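Local atomic coordinates of siroheme decarboxylase (Hydrogenobacter thermophilus, PDB entry 4CH7), a protein that catalyses the decarboxylation of siroheme to 12,18-didecarboxysiroheme, a step in the biosynthesis of heme d1. Residues Val30-Glu33 and Glu34-Leu38; Glu79-Ala82 and Asn83-Ala87; Glu203-Glu206 and Lys207-Ala210; Trp239-Pro242 and Glu243-Glu247. All coordinates share one frame; numbering follows the deposited sequence.

Contact 1. Residues Val30-Glu33 and Glu34-Leu38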
ATOM      1  N   VAL A  30      -4.600  11.031 -27.492  1.00 40.41           N
ATOM      2  CA  VAL A  30      -5.458  12.123 -27.033  1.00 49.96           C
ATOM      3  C   VAL A  30      -5.807  13.065 -28.187  1.00 48.41           C
ATOM      4  O   VAL A  30      -6.933  13.565 -28.278  1.00 53.87           O
ATOM      5  CB  VAL A  30      -4.815  12.890 -25.852  1.00 49.72           C
ATOM      6  CG1 VAL A  30      -5.443  14.265 -25.677  1.00 52.40           C
ATOM      7  CG2 VAL A  30      -4.943  12.080 -24.568  1.00 49.08           C
ATOM      8  N   GLY A  31      -4.847  13.290 -29.078  1.00 50.00           N
ATOM      9  CA  GLY A  31      -5.078  14.141 -30.229  1.00 47.68           C
ATOM     10  C   GLY A  31      -4.541  15.546 -30.050  1.00 57.63           C
ATOM     11  O   GLY A  31      -4.992  16.476 -30.720  1.00 51.05           O
ATOM     12  N   ILE A  32      -3.579  15.701 -29.147  1.00 48.63           N
ATOM     13  CA  ILE A  32      -2.947  16.997 -28.934  1.00 50.79           C
ATOM     14  C   ILE A  32      -1.429  16.896 -29.037  1.00 52.16           C
ATOM     15  O   ILE A  32      -0.862  15.806 -28.947  1.00 51.48           O
ATOM     16  CB  ILE A  32      -3.323  17.603 -27.567  1.00 57.94           C
ATOM     17  CG1 ILE A  32      -2.813  16.723 -26.426  1.00 58.73           C
ATOM     18  CG2 ILE A  32      -4.830  17.802 -27.456  1.00 56.87           C
ATOM     19  CD1 ILE A  32      -3.166  17.251 -25.058  1.00 59.10           C
ATOM     20  N   GLU A  33      -0.779  18.038 -29.231  1.00 42.15           N
ATOM     21  CA  GLU A  33       0.676  18.100 -29.321  1.00 55.22           C
ATOM     22  C   GLU A  33       1.302  17.680 -27.991  1.00 48.33           C
ATOM     23  O   GLU A  33       0.749  17.965 -26.929  1.00 42.02           O
ATOM     24  CB  GLU A  33       1.107  19.514 -29.717  1.00 49.14           C
ATOM     25  CG  GLU A  33       2.589  19.681 -29.989  1.00 54.35           C
ATOM     26  CD  GLU A  33       3.345  20.182 -28.781  1.00 61.54           C
ATOM     27  OE1 GLU A  33       2.696  20.696 -27.845  1.00 58.82           O
ATOM     28  OE2 GLU A  33       4.585  20.064 -28.769  1.00 72.16           O
ATOM     29  N   GLU A  34       2.440  16.990 -28.053  1.00 51.31           N
ATOM     30  CA  GLU A  34       3.041  16.379 -26.866  1.00 49.69           C
ATOM     31  C   GLU A  34       3.431  17.382 -25.782  1.00 45.37           C
ATOM     32  O   GLU A  34       3.163  17.156 -24.599  1.00 48.36           O
ATOM     33  CB  GLU A  34       4.253  15.523 -27.245  1.00 42.14           C
ATOM     34  CG  GLU A  34       4.862  14.775 -26.062  1.00 46.52           C
ATOM     35  CD  GLU A  34       6.111  14.004 -26.430  1.00 53.52           C
ATOM     36  OE1 GLU A  34       6.496  14.030 -27.617  1.00 53.49           O
ATOM     37  OE2 GLU A  34       6.705  13.374 -25.531  1.00 51.27           O
ATOM     38  N   GLY A  35       4.072  18.475 -26.185  1.00 50.88           N
ATOM     39  CA  GLY A  35       4.463  19.514 -25.249  1.00 51.66           C
ATOM     40  C   GLY A  35       3.266  20.048 -24.489  1.00 58.41           C
ATOM     41  O   GLY A  35       3.341  20.293 -23.284  1.00 53.58           O
ATOM     42  N   LYS A  36       2.153  20.213 -25.200  1.00 52.89           N
ATOM     43  CA  LYS A  36       0.910  20.656 -24.585  1.00 45.11           C
ATOM     44  C   LYS A  36       0.369  19.608 -23.615  1.00 49.16           C
ATOM     45  O   LYS A  36      -0.112  19.947 -22.531  1.00 55.87           O
ATOM     46  CB  LYS A  36      -0.133  20.981 -25.653  1.00 43.78           C
ATOM     47  CG  LYS A  36      -1.470  21.409 -25.071  1.00 44.10           C
ATOM     48  CD  LYS A  36      -2.389  21.978 -26.133  1.00 43.71           C
ATOM     49  CE  LYS A  36      -3.696  22.442 -25.516  1.00 48.26           C
ATOM     50  NZ  LYS A  36      -4.605  23.066 -26.515  1.00 55.66           N
ATOM     51  N   LEU A  37       0.449  18.337 -24.006  1.00 48.06           N
ATOM     52  CA  LEU A  37       0.045  17.243 -23.127  1.00 51.99           C
ATOM     53  C   LEU A  37       0.857  17.278 -21.841  1.00 50.71           C
ATOM     54  O   LEU A  37       0.300  17.218 -20.748  1.00 46.99           O
ATOM     55  CB  LEU A  37       0.215  15.882 -23.813  1.00 53.40           C
ATOM     56  CG  LEU A  37       0.071  14.670 -22.888  1.00 54.39           C
ATOM     57  CD1 LEU A  37      -1.339  14.589 -22.339  1.00 58.44           C
ATOM     58  CD2 LEU A  37       0.446  13.373 -23.584  1.00 54.87           C
ATOM     59  N   LEU A  38       2.176  17.390 -21.990  1.00 50.71           N
ATOM     60  CA  LEU A  38       3.100  17.412 -20.858  1.00 52.94           C
ATOM     61  C   LEU A  38       2.789  18.507 -19.836  1.00 61.61           C
ATOM     62  O   LEU A  38       2.589  18.218 -18.655  1.00 61.62           O
ATOM     63  CB  LEU A  38       4.542  17.551 -21.350  1.00 48.31           C
ATOM     64  CG  LEU A  38       5.205  16.270 -21.854  1.00 44.91           C
ATOM     65  CD1 LEU A  38       6.647  16.521 -22.251  1.00 51.53           C
ATOM     66  CD2 LEU A  38       5.124  15.192 -20.794  1.00 45.11           C
TER

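Contact 2. Residues Glu79-Ala82 and Asn83-Ala87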
ATOM      1  N   GLU A  79       1.289   6.840  22.887  1.00 68.36           N
ATOM      2  CA  GLU A  79       2.043   7.798  22.081  1.00 71.51           C
ATOM      3  C   GLU A  79       3.515   7.419  21.940  1.00 72.16           C
ATOM      4  O   GLU A  79       4.058   7.442  20.837  1.00 77.76           O
ATOM      5  CB  GLU A  79       1.916   9.217  22.643  1.00 79.69           C
ATOM      6  CG  GLU A  79       0.625   9.929  22.268  1.00 71.38           C
ATOM      7  CD  GLU A  79       0.814  11.425  22.121  1.00 83.94           C
ATOM      8  OE1 GLU A  79       1.450  11.850  21.135  1.00 83.02           O
ATOM      9  OE2 GLU A  79       0.323  12.176  22.988  1.00 83.06           O
ATOM     10  N   GLU A  80       4.155   7.081  23.057  1.00 73.72           N
ATOM     11  CA  GLU A  80       5.550   6.645  23.052  1.00 74.98           C
ATOM     12  C   GLU A  80       5.773   5.486  22.082  1.00 71.31           C
ATOM     13  O   GLU A  80       6.693   5.513  21.262  1.00 63.72           O
ATOM     14  CB  GLU A  80       5.978   6.233  24.462  1.00 72.21           C
ATOM     15  CG  GLU A  80       7.339   5.560  24.528  1.00 87.42           C
ATOM     16  CD  GLU A  80       7.744   5.204  25.945  1.00 92.40           C
ATOM     17  OE1 GLU A  80       6.933   5.426  26.870  1.00 92.26           O
ATOM     18  OE2 GLU A  80       8.871   4.704  26.132  1.00 88.75           O
ATOM     19  N   VAL A  81       4.918   4.472  22.182  1.00 66.77           N
ATOM     20  CA  VAL A  81       4.984   3.306  21.305  1.00 64.48           C
ATOM     21  C   VAL A  81       4.722   3.687  19.847  1.00 65.17           C
ATOM     22  O   VAL A  81       5.406   3.213  18.942  1.00 59.77           O
ATOM     23  CB  VAL A  81       3.991   2.213  21.756  1.00 63.11           C
ATOM     24  CG1 VAL A  81       3.889   1.110  20.720  1.00 63.32           C
ATOM     25  CG2 VAL A  81       4.415   1.634  23.094  1.00 65.75           C
ATOM     26  N   ALA A  82       3.739   4.556  19.632  1.00 65.95           N
ATOM     27  CA  ALA A  82       3.366   4.992  18.288  1.00 63.60           C
ATOM     28  C   ALA A  82       4.531   5.646  17.549  1.00 60.81           C
ATOM     29  O   ALA A  82       4.760   5.371  16.369  1.00 59.09           O
ATOM     30  CB  ALA A  82       2.183   5.940  18.353  1.00 66.08           C
ATOM     31  N   ASN A  83       5.253   6.520  18.245  1.00 60.94           N
ATOM     32  CA  ASN A  83       6.402   7.201  17.661  1.00 65.83           C
ATOM     33  C   ASN A  83       7.554   6.238  17.373  1.00 67.53           C
ATOM     34  O   ASN A  83       8.324   6.443  16.435  1.00 58.12           O
ATOM     35  CB  ASN A  83       6.875   8.339  18.569  1.00 75.67           C
ATOM     36  CG  ASN A  83       5.730   9.202  19.063  1.00 76.52           C
ATOM     37  OD1 ASN A  83       5.048   9.862  18.279  1.00 81.12           O
ATOM     38  ND2 ASN A  83       5.515   9.203  20.371  1.00 78.53           N
ATOM     39  N   PHE A  84       7.673   5.193  18.186  1.00 58.26           N
ATOM     40  CA  PHE A  84       8.656   4.144  17.939  1.00 60.31           C
ATOM     41  C   PHE A  84       8.333   3.430  16.629  1.00 58.82           C
ATOM     42  O   PHE A  84       9.219   3.176  15.812  1.00 57.63           O
ATOM     43  CB  PHE A  84       8.678   3.136  19.090  1.00 56.83           C
ATOM     44  CG  PHE A  84       9.535   1.931  18.819  1.00 59.77           C
ATOM     45  CD1 PHE A  84      10.908   1.980  19.019  1.00 57.78           C
ATOM     46  CD2 PHE A  84       8.971   0.749  18.358  1.00 60.27           C
ATOM     47  CE1 PHE A  84      11.705   0.873  18.767  1.00 61.03           C
ATOM     48  CE2 PHE A  84       9.758  -0.363  18.104  1.00 59.31           C
ATOM     49  CZ  PHE A  84      11.128  -0.301  18.308  1.00 57.16           C
ATOM     50  N   VAL A  85       7.055   3.108  16.446  1.00 59.28           N
ATOM     51  CA  VAL A  85       6.581   2.434  15.241  1.00 66.11           C
ATOM     52  C   VAL A  85       6.855   3.265  13.987  1.00 62.92           C
ATOM     53  O   VAL A  85       7.364   2.749  12.988  1.00 64.44           O
ATOM     54  CB  VAL A  85       5.074   2.126  15.333  1.00 57.62           C
ATOM     55  CG1 VAL A  85       4.559   1.569  14.018  1.00 59.16           C
ATOM     56  CG2 VAL A  85       4.799   1.152  16.464  1.00 57.78           C
ATOM     57  N   ASN A  86       6.521   4.553  14.055  1.00 64.81           N
ATOM     58  CA  ASN A  86       6.724   5.476  12.942  1.00 63.40           C
ATOM     59  C   ASN A  86       8.179   5.539  12.483  1.00 64.97           C
ATOM     60  O   ASN A  86       8.456   5.762  11.306  1.00 71.93           O
ATOM     61  CB  ASN A  86       6.240   6.879  13.320  1.00 71.99           C
ATOM     62  CG  ASN A  86       4.766   6.913  13.679  1.00 68.89           C
ATOM     63  OD1 ASN A  86       3.963   6.164  13.128  1.00 61.04           O
ATOM     64  ND2 ASN A  86       4.403   7.792  14.606  1.00 72.87           N
ATOM     65  N   ALA A  87       9.101   5.343  13.421  1.00 67.19           N
ATOM     66  CA  ALA A  87      10.531   5.353  13.121  1.00 77.49           C
ATOM     67  C   ALA A  87      10.924   4.264  12.124  1.00 65.40           C
ATOM     68  O   ALA A  87      11.866   4.437  11.348  1.00 68.81           O
ATOM     69  CB  ALA A  87      11.340   5.217  14.402  1.00 73.66           C
TER

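Contact 3. Residues Glu203-Glu206 and Lys207-Ala210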
ATOM      1  N   GLU A 203      17.686  -1.436 -23.132  1.00 48.84           N
ATOM      2  CA  GLU A 203      17.997  -2.460 -22.139  1.00 48.18           C
ATOM      3  C   GLU A 203      17.155  -2.289 -20.872  1.00 39.49           C
ATOM      4  O   GLU A 203      16.719  -3.274 -20.280  1.00 40.64           O
ATOM      5  CB  GLU A 203      19.495  -2.454 -21.816  1.00 40.40           C
ATOM      6  CG  GLU A 203      20.369  -3.001 -22.947  1.00 46.20           C
ATOM      7  CD  GLU A 203      21.842  -2.695 -22.761  1.00 51.89           C
ATOM      8  OE1 GLU A 203      22.167  -1.733 -22.037  1.00 44.67           O
ATOM      9  OE2 GLU A 203      22.675  -3.416 -23.351  1.00 49.18           O
ATOM     10  N   LEU A 204      16.926  -1.042 -20.465  1.00 37.85           N
ATOM     11  CA  LEU A 204      16.082  -0.759 -19.303  1.00 49.29           C
ATOM     12  C   LEU A 204      14.633  -1.165 -19.553  1.00 42.78           C
ATOM     13  O   LEU A 204      14.026  -1.855 -18.733  1.00 40.70           O
ATOM     14  CB  LEU A 204      16.151   0.722 -18.924  1.00 46.20           C
ATOM     15  CG  LEU A 204      15.226   1.157 -17.783  1.00 40.45           C
ATOM     16  CD1 LEU A 204      15.478   0.317 -16.544  1.00 40.95           C
ATOM     17  CD2 LEU A 204      15.389   2.632 -17.465  1.00 35.49           C
ATOM     18  N   LEU A 205      14.083  -0.726 -20.683  1.00 39.91           N
ATOM     19  CA  LEU A 205      12.706  -1.041 -21.053  1.00 43.69           C
ATOM     20  C   LEU A 205      12.507  -2.547 -21.197  1.00 41.75           C
ATOM     21  O   LEU A 205      11.447  -3.084 -20.869  1.00 41.44           O
ATOM     22  CB  LEU A 205      12.332  -0.326 -22.353  1.00 41.70           C
ATOM     23  CG  LEU A 205      12.226   1.195 -22.247  1.00 42.23           C
ATOM     24  CD1 LEU A 205      12.046   1.827 -23.614  1.00 45.23           C
ATOM     25  CD2 LEU A 205      11.080   1.567 -21.332  1.00 44.34           C
ATOM     26  N   GLU A 206      13.545  -3.216 -21.688  1.00 43.14           N
ATOM     27  CA  GLU A 206      13.559  -4.667 -21.814  1.00 45.26           C
ATOM     28  C   GLU A 206      13.346  -5.320 -20.450  1.00 37.54           C
ATOM     29  O   GLU A 206      12.551  -6.252 -20.309  1.00 43.58           O
ATOM     30  CB  GLU A 206      14.900  -5.105 -22.402  1.00 45.80           C
ATOM     31  CG  GLU A 206      15.004  -6.575 -22.760  1.00 52.32           C
ATOM     32  CD  GLU A 206      16.335  -6.910 -23.405  1.00 63.07           C
ATOM     33  OE1 GLU A 206      16.507  -6.600 -24.602  1.00 64.24           O
ATOM     34  OE2 GLU A 206      17.205  -7.479 -22.713  1.00 57.88           O
ATOM     35  N   LYS A 207      14.055  -4.811 -19.448  1.00 35.93           N
ATOM     36  CA  LYS A 207      13.971  -5.336 -18.091  1.00 45.33           C
ATOM     37  C   LYS A 207      12.662  -4.953 -17.411  1.00 44.63           C
ATOM     38  O   LYS A 207      12.094  -5.740 -16.655  1.00 38.71           O
ATOM     39  CB  LYS A 207      15.161  -4.849 -17.268  1.00 43.63           C
ATOM     40  CG  LYS A 207      16.490  -5.379 -17.774  1.00 42.58           C
ATOM     41  CD  LYS A 207      17.653  -4.560 -17.258  1.00 49.53           C
ATOM     42  CE  LYS A 207      18.939  -5.014 -17.914  1.00 54.76           C
ATOM     43  NZ  LYS A 207      19.305  -6.409 -17.543  1.00 47.91           N
ATOM     44  N   LEU A 208      12.189  -3.740 -17.675  1.00 44.17           N
ATOM     45  CA  LEU A 208      10.922  -3.279 -17.124  1.00 42.51           C
ATOM     46  C   LEU A 208       9.761  -4.094 -17.684  1.00 42.41           C
ATOM     47  O   LEU A 208       8.825  -4.434 -16.962  1.00 43.33           O
ATOM     48  CB  LEU A 208      10.724  -1.790 -17.406  1.00 37.89           C
ATOM     49  CG  LEU A 208      11.636  -0.863 -16.606  1.00 41.41           C
ATOM     50  CD1 LEU A 208      11.387   0.588 -16.958  1.00 38.91           C
ATOM     51  CD2 LEU A 208      11.432  -1.093 -15.122  1.00 41.22           C
ATOM     52  N   SER A 209       9.838  -4.416 -18.972  1.00 45.09           N
ATOM     53  CA  SER A 209       8.830  -5.246 -19.618  1.00 44.16           C
ATOM     54  C   SER A 209       8.769  -6.626 -18.971  1.00 52.83           C
ATOM     55  O   SER A 209       7.690  -7.130 -18.677  1.00 47.69           O
ATOM     56  CB  SER A 209       9.121  -5.371 -21.113  1.00 47.77           C
ATOM     57  OG  SER A 209       9.183  -4.099 -21.726  1.00 49.08           O
ATOM     58  N   ALA A 210       9.935  -7.223 -18.741  1.00 47.39           N
ATOM     59  CA  ALA A 210      10.021  -8.547 -18.131  1.00 47.65           C
ATOM     60  C   ALA A 210       9.439  -8.559 -16.720  1.00 45.56           C
ATOM     61  O   ALA A 210       8.767  -9.514 -16.328  1.00 48.98           O
ATOM     62  CB  ALA A 210      11.462  -9.026 -18.114  1.00 42.80           C
TER

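Contact 4. Residues Trp239-Pro242 and Glu243-Glu247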
ATOM      1  N   TRP A 239     -14.928  -8.612   9.809  1.00 46.17           N
ATOM      2  CA  TRP A 239     -16.065  -9.521   9.764  1.00 51.44           C
ATOM      3  C   TRP A 239     -15.635 -10.982   9.771  1.00 52.53           C
ATOM      4  O   TRP A 239     -14.627 -11.347   9.160  1.00 47.94           O
ATOM      5  CB  TRP A 239     -16.900  -9.245   8.510  1.00 43.09           C
ATOM      6  CG  TRP A 239     -17.294  -7.803   8.364  1.00 55.62           C
ATOM      7  CD1 TRP A 239     -16.514  -6.782   7.908  1.00 55.38           C
ATOM      8  CD2 TRP A 239     -18.569  -7.227   8.677  1.00 53.70           C
ATOM      9  NE1 TRP A 239     -17.224  -5.604   7.923  1.00 54.02           N
ATOM     10  CE2 TRP A 239     -18.489  -5.851   8.391  1.00 54.07           C
ATOM     11  CE3 TRP A 239     -19.771  -7.741   9.169  1.00 55.60           C
ATOM     12  CZ2 TRP A 239     -19.569  -4.983   8.584  1.00 57.43           C
ATOM     13  CZ3 TRP A 239     -20.838  -6.880   9.365  1.00 54.75           C
ATOM     14  CH2 TRP A 239     -20.731  -5.518   9.072  1.00 58.60           C
ATOM     15  N   GLU A 240     -16.399 -11.816  10.468  1.00 53.14           N
ATOM     16  CA  GLU A 240     -16.221 -13.256  10.365  1.00 53.44           C
ATOM     17  C   GLU A 240     -17.237 -13.799   9.371  1.00 60.24           C
ATOM     18  O   GLU A 240     -18.443 -13.783   9.628  1.00 55.33           O
ATOM     19  CB  GLU A 240     -16.387 -13.934  11.723  1.00 51.18           C
ATOM     20  CG  GLU A 240     -16.175 -15.440  11.684  1.00 71.01           C
ATOM     21  CD  GLU A 240     -16.253 -16.073  13.055  1.00 72.95           C
ATOM     22  OE1 GLU A 240     -15.912 -15.392  14.045  1.00 77.14           O
ATOM     23  OE2 GLU A 240     -16.663 -17.249  13.142  1.00 73.42           O
ATOM     24  N   VAL A 241     -16.743 -14.263   8.229  1.00 50.04           N
ATOM     25  CA  VAL A 241     -17.598 -14.711   7.141  1.00 51.42           C
ATOM     26  C   VAL A 241     -17.175 -16.102   6.687  1.00 63.44           C
ATOM     27  O   VAL A 241     -15.983 -16.364   6.533  1.00 66.86           O
ATOM     28  CB  VAL A 241     -17.513 -13.747   5.938  1.00 57.45           C
ATOM     29  CG1 VAL A 241     -18.492 -14.155   4.845  1.00 59.27           C
ATOM     30  CG2 VAL A 241     -17.779 -12.321   6.379  1.00 52.25           C
ATOM     31  N   PRO A 242     -18.150 -17.007   6.490  1.00 66.87           N
ATOM     32  CA  PRO A 242     -17.839 -18.299   5.868  1.00 62.84           C
ATOM     33  C   PRO A 242     -17.218 -18.089   4.488  1.00 72.03           C
ATOM     34  O   PRO A 242     -17.772 -17.347   3.678  1.00 69.31           O
ATOM     35  CB  PRO A 242     -19.211 -18.980   5.750  1.00 64.62           C
ATOM     36  CG  PRO A 242     -20.234 -17.886   5.964  1.00 69.21           C
ATOM     37  CD  PRO A 242     -19.566 -16.909   6.886  1.00 68.29           C
ATOM     38  N   GLU A 243     -16.086 -18.742   4.233  1.00 73.58           N
ATOM     39  CA  GLU A 243     -15.258 -18.468   3.058  1.00 69.06           C
ATOM     40  C   GLU A 243     -15.963 -18.731   1.727  1.00 73.81           C
ATOM     41  O   GLU A 243     -15.532 -18.236   0.686  1.00 81.40           O
ATOM     42  CB  GLU A 243     -13.972 -19.290   3.120  1.00 69.69           C
ATOM     43  CG  GLU A 243     -13.570 -19.712   4.522  1.00 71.05           C
ATOM     44  CD  GLU A 243     -12.636 -20.903   4.510  1.00 75.20           C
ATOM     45  OE1 GLU A 243     -12.255 -21.341   3.405  1.00 62.12           O
ATOM     46  OE2 GLU A 243     -12.289 -21.402   5.602  1.00 63.91           O
ATOM     47  N   ASP A 244     -17.033 -19.518   1.761  1.00 72.76           N
ATOM     48  CA  ASP A 244     -17.822 -19.780   0.564  1.00 75.46           C
ATOM     49  C   ASP A 244     -18.831 -18.657   0.342  1.00 79.84           C
ATOM     50  O   ASP A 244     -19.718 -18.756  -0.510  1.00 80.98           O
ATOM     51  CB  ASP A 244     -18.534 -21.132   0.676  1.00 76.66           C
ATOM     52  CG  ASP A 244     -19.428 -21.223   1.899  1.00 82.78           C
ATOM     53  OD1 ASP A 244     -19.307 -20.365   2.798  1.00 82.72           O
ATOM     54  OD2 ASP A 244     -20.247 -22.164   1.967  1.00 93.64           O
ATOM     55  N   ALA A 245     -18.683 -17.588   1.120  1.00 72.93           N
ATOM     56  CA  ALA A 245     -19.584 -16.445   1.061  1.00 78.42           C
ATOM     57  C   ALA A 245     -18.828 -15.115   1.016  1.00 74.91           C
ATOM     58  O   ALA A 245     -19.408 -14.089   0.665  1.00 75.35           O
ATOM     59  CB  ALA A 245     -20.550 -16.469   2.243  1.00 69.32           C
ATOM     60  N   ILE A 246     -17.542 -15.141   1.368  1.00 71.17           N
ATOM     61  CA  ILE A 246     -16.714 -13.929   1.396  1.00 77.30           C
ATOM     62  C   ILE A 246     -16.681 -13.184   0.059  1.00 74.90           C
ATOM     63  O   ILE A 246     -16.619 -11.954   0.033  1.00 70.20           O
ATOM     64  CB  ILE A 246     -15.257 -14.221   1.846  1.00 71.12           C
ATOM     65  CG1 ILE A 246     -14.600 -15.274   0.949  1.00 74.17           C
ATOM     66  CG2 ILE A 246     -15.214 -14.660   3.301  1.00 74.98           C
ATOM     67  CD1 ILE A 246     -13.271 -15.782   1.470  1.00 77.00           C
ATOM     68  N   GLU A 247     -16.718 -13.929  -1.043  1.00 71.60           N
ATOM     69  CA  GLU A 247     -16.785 -13.328  -2.373  1.00 79.77           C
ATOM     70  C   GLU A 247     -18.045 -12.483  -2.513  1.00 76.56           C
ATOM     71  O   GLU A 247     -17.964 -11.273  -2.724  1.00 73.64           O
ATOM     72  CB  GLU A 247     -16.753 -14.402  -3.466  1.00 85.51           C
ATOM     73  CG  GLU A 247     -15.361 -14.738  -3.989  1.00 86.30           C
ATOM     74  CD  GLU A 247     -15.397 -15.610  -5.232  1.00 93.98           C
ATOM     75  OE1 GLU A 247     -16.498 -15.823  -5.784  1.00 84.46           O
ATOM     76  OE2 GLU A 247     -14.322 -16.080  -5.658  1.00 88.46           O
TER

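Contact 1. Residues Val30-Glu33 and Glu34-Leu38
The turn of the first helix-turn-helix domain is closed here by an N-cap, in which Glu33 bends its carboxylate back over the first turn of helix 34-47. Lys36 N gives to OE1 of Glu33 at 2.7 Å, coming from 36° above the carboxylate plane, while OE2 receives a weak bond from Gly35 N at 3.1 Å. CG of Glu33 stands opposite its own backbone N (chi1 -174°), and a sharp bend at chi2 (-95°) swings the acid round to these two amides. Two N-H groups that have no helical carbonyl ahead of them are thereby satisfied, and the negative charge would suit the positive end of the helix dipole. The backbone O of Glu33 starts the regular pattern by accepting from Leu37 N at 3.0 Å. Just upstream, Gly31, with positive phi, is the C-prime residue of the Schellman motif that ends helix 22-30. Ile32 follows and points toward the new helix, where its side chain crosses that of Leu37 at about a right angle; both also touch Ile8 of helix 4-11. CD1 of Ile32 does the touching, 3.7 Å from CA and 3.9 Å from CB of Leu37.

Contact 2. Residues Glu79-Ala82 and Asn83-Ala87
Two and a half turns of helix 75-87 of the first AsnC-like domain, which packs against the barrel that the two AsnC-like domains share, make this contact, and its two sides differ sharply. On the sheet side sit Val81, Ala82 and Val85, all buried. The backbone keeps its regular i to i+4 bonds, Val85 N to Val81 O and Asn86 N to Ala82 O, both 3.0 Å. CG2 of Val85 lies beside its own backbone N (chi1 174° places CG1 on the far side from that N), which brings it back along the helix to 3.3 Å from Val81 O. The valine branches themselves meet more loosely, CG1 of Val81 being 4.4 Å from CG2 of Val85. Both valines touch Leu103, and Val85 also reaches Phe105 and Val91. Glu79, Glu80 and Asn83 make up the solvent side. There Glu79 makes a long, weak ion pair with Arg310 NH1, while the backbone bonds continue, as from Phe84 N to Glu80 O at 3.2 Å. Asn86 stands at the border. Its side chain is about 8 Å from that of His93, the inferred active-site residue, and its OD1 accepts from Asn94 ND2 on strand 91-97, so the amide is held by the sheet and not by its own helix. Although ND2 of Asn86 comes within 3.0 Å of Ala82 O, the angle there is too poor for a hydrogen bond.

Contact 3. Residues Glu203-Glu206 and Lys207-Ala210
Helix 201-213 of the second helix-turn-helix domain carries this contact, and Lys207 runs back along it over the preceding turn. Its CB lies 3.5 Å from Leu204 O. With CG beside the backbone N (chi1 -65°), the chain heads for the N-terminal end of the helix: CG comes 3.3 Å from Glu203 O, CD follows at 3.4 Å from that same oxygen, and CE is still 3.7 Å away from it. A bend at chi4 then turns NZ to a salt bridge with Glu171 of helix 170-179. Glu203 O, passed by all that methylene chain, is itself the acceptor for Lys207 N. The buried side belongs to the leucines, where CD1 of Leu208 packs 4.0 Å from CG of Leu204, and Leu208 continues to Phe190 and Ile175. Further round, Ser209 folds its hydroxyl back onto its own helix and doubles the bonding at one carbonyl. Ser209 N and OG approach Leu205 O from opposite faces of its plane, and the oxygen is gripped by two donors of one residue: the amide at 2.8 Å and, tilted 34° from that plane, the hydroxyl OG at 2.6 Å.

Contact 4. Residues Trp239-Pro242 and Glu243-Glu247
Val241 lays its isopropyl group over the methyl branch of Ile246, CB and CG1 of the valine lying 3.6 and 3.7 Å from CG2 of the isoleucine. The two side chains meet at a slant. CG2 of Ile246 is the branch that reaches back, because CG1 occupies the position between backbone N and carbonyl carbon (chi1 57°) and leaves the methyl beside the N, facing the loop. Val241 is buried and also touches Leu275 and Leu300, so this small apolar patch ties the first helical residue to the neighbouring sheet. Pro242 forms the outer wall. Its CG packs 4.0 Å from CB of Ala245, and its CB lies 3.3 Å from OD1 of Asp244, whose side chain is folded back toward the proline ring. The pyrrolidine ring is exposed, so these contacts lie at the surface. Between the two side-chain patches, Pro242 to Ala245 is a type I beta turn: Pro242 O accepts from Ala245 N at 2.7 Å, the N-H coming from 35° above the carbonyl plane and bent to 135° at the hydrogen. Ile246 N adds a second, weak bond to the same oxygen at 3.2 Å. Ala245 takes the N-cap position before helix 246-254. Val241 O accepts from Asn274 ND2, just after the chain leaves strand 233-239. The arrangement is a tight strand-to-helix connection, the first beta-alpha link of the second AsnC-like ligand-binding domain with its ferredoxin-like alpha-beta fold.

In the fold
From the N terminus, contact 1 closes the short turn between helices 22-30 and 34-47 of the first helix-turn-helix domain. Contact 2 follows within helix 75-87, which lies on the barrel sheet, touching strands 91-97, 103-109 and 303-314. The chain then repeats the pairing: contact 3 lies inside helix 201-213 of the second helix-turn-helix domain, and contact 4 closes the loop from strand 233-239 to helix 246-254 in the second AsnC-like domain. All four are local and in series; none nests in or crosses another. Contacts 1 and 3 have centres about 26 Å apart, whereas contacts 1 and 2 lie on opposite sides of the chain's centre. Strands of both AsnC-like domains join in one closed antiparallel barrel.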